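Local coordinates for protein protease Do-like 2, chloroplastic (Arabidopsis thaliana, PDB 4FLN) that acts as a chloroplast serine protease, making the primary cut in the photodamaged D1 protein of plant photosystem II, at residues Val101-Arg104 / Gly105-Arg108. Numbering follows the deposited sequence.
Sequences VKRR and GDDR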
loop_
_atom_site.group_PDB
_atom_site.type_symbol
_atom_site.label_atom_id
_atom_site.label_comp_id
_atom_site.label_asym_id
_atom_site.label_seq_id
_atom_site.Cartn_x
_atom_site.Cartn_y
_atom_site.Cartn_z
ATOM N N VAL B 101 -16.937 35.705 -13.040
ATOM C CA VAL B 101 -18.189 35.000 -12.820
ATOM C C VAL B 101 -19.010 34.893 -14.099
ATOM O O VAL B 101 -18.966 35.772 -14.962
ATOM C CB VAL B 101 -19.021 35.667 -11.718
ATOM C CG1 VAL B 101 -18.339 35.484 -10.378
ATOM C CG2 VAL B 101 -19.221 37.141 -12.030
ATOM N N LYS B 102 -19.762 33.809 -14.215
ATOM C CA LYS B 102 -20.496 33.543 -15.438
ATOM C C LYS B 102 -21.957 33.271 -15.110
ATOM O O LYS B 102 -22.268 32.424 -14.279
ATOM C CB LYS B 102 -19.861 32.361 -16.179
ATOM C CG LYS B 102 -20.369 32.124 -17.589
ATOM C CD LYS B 102 -19.528 31.053 -18.281
ATOM C CE LYS B 102 -20.054 30.697 -19.674
ATOM N NZ LYS B 102 -21.296 29.864 -19.632
ATOM N N ARG B 103 -22.850 34.016 -15.749
ATOM C CA ARG B 103 -24.282 33.826 -15.558
ATOM C C ARG B 103 -24.709 32.506 -16.199
ATOM O O ARG B 103 -24.039 32.002 -17.096
ATOM C CB ARG B 103 -25.059 35.004 -16.160
ATOM C CG ARG B 103 -25.914 35.762 -15.163
ATOM C CD ARG B 103 -25.779 37.261 -15.346
ATOM N NE ARG B 103 -26.113 37.693 -16.704
ATOM C CZ ARG B 103 -27.260 38.271 -17.048
ATOM N NH1 ARG B 103 -28.195 38.495 -16.131
ATOM N NH2 ARG B 103 -27.470 38.630 -18.309
ATOM N N ARG B 104 -25.812 31.933 -15.731
ATOM C CA ARG B 104 -26.330 30.725 -16.353
ATOM C C ARG B 104 -26.960 31.069 -17.692
ATOM O O ARG B 104 -27.857 31.912 -17.769
ATOM C CB ARG B 104 -27.371 30.069 -15.460
ATOM C CG ARG B 104 -27.802 28.712 -15.955
ATOM C CD ARG B 104 -29.255 28.477 -15.661
ATOM N NE ARG B 104 -29.584 27.060 -15.714
ATOM C CZ ARG B 104 -30.810 26.583 -15.539
ATOM N NH1 ARG B 104 -31.816 27.419 -15.308
ATOM N NH2 ARG B 104 -31.030 25.274 -15.598
ATOM N N GLY B 105 -26.498 30.419 -18.752
ATOM C CA GLY B 105 -27.041 30.675 -20.076
ATOM C C GLY B 105 -26.523 31.951 -20.720
ATOM O O GLY B 105 -27.198 32.555 -21.553
ATOM N N ASP B 106 -25.317 32.353 -20.327
ATOM C CA ASP B 106 -24.643 33.521 -20.882
ATOM C C ASP B 106 -23.202 33.116 -21.182
ATOM O O ASP B 106 -22.470 32.727 -20.278
ATOM C CB ASP B 106 -24.671 34.674 -19.869
ATOM C CG ASP B 106 -24.262 36.013 -20.475
ATOM O OD1 ASP B 106 -23.725 36.028 -21.604
ATOM O OD2 ASP B 106 -24.475 37.055 -19.812
ATOM N N ASP B 107 -22.793 33.199 -22.445
ATOM C CA ASP B 107 -21.461 32.736 -22.833
ATOM C C ASP B 107 -20.330 33.557 -22.200
ATOM O O ASP B 107 -19.364 32.998 -21.677
ATOM C CB ASP B 107 -21.322 32.695 -24.358
ATOM C CG ASP B 107 -20.635 31.424 -24.848
ATOM O OD1 ASP B 107 -20.613 30.426 -24.091
ATOM O OD2 ASP B 107 -20.128 31.418 -25.992
ATOM N N ARG B 108 -20.470 34.880 -22.241
ATOM C CA ARG B 108 -19.462 35.805 -21.720
ATOM C C ARG B 108 -19.199 35.637 -20.217
ATOM O O ARG B 108 -20.126 35.446 -19.434
ATOM C CB ARG B 108 -19.890 37.250 -22.020
ATOM C CG ARG B 108 -18.915 38.337 -21.573
ATOM C CD ARG B 108 -19.586 39.716 -21.599
ATOM N NE ARG B 108 -18.699 40.788 -21.148
ATOM C CZ ARG B 108 -19.079 42.052 -20.975
ATOM N NH1 ARG B 108 -20.336 42.405 -21.210
ATOM N NH2 ARG B 108 -18.205 42.965 -20.563
#
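Arg103 and Asp106 occupy the first and last positions of a type II beta turn, and their side chains meet on one flank of it in a salt bridge, Arg103 NE to Asp106 OD2 at 3.6 Å. The carboxylate oxygen lies at the edge of the guanidinium, in its plane, with NH2 also close by, yet the two flat groups are turned 69° apart, so a single oxygen carries the pairing. Bends at chi2 and chi3 fold the arginine back to this position, while its NH1 bonds to the carbonyl of Lys135.

Both hydrogen bonds within the loop are weak. Asp106 N reaches Arg103 O at 3.5 Å to close the turn, where Gly105 takes the positive phi (78°) expected at its third position. Lys102 runs extended across the loop, CG anti to the backbone N (chi1 -170°), and a final bend brings NZ to 3.2 Å from Asp106 O.

Asp107 instead faces a second subunit, where its OD1 hydrogen-bonds Thr313 of that chain. The segment carries the end of strand 96-102 into the loop that leads to its antiparallel neighbour 110-118, in the first barrel of the trypsin-like protease domain, with Lys102 also packing on Tyr54 of strand 50-57.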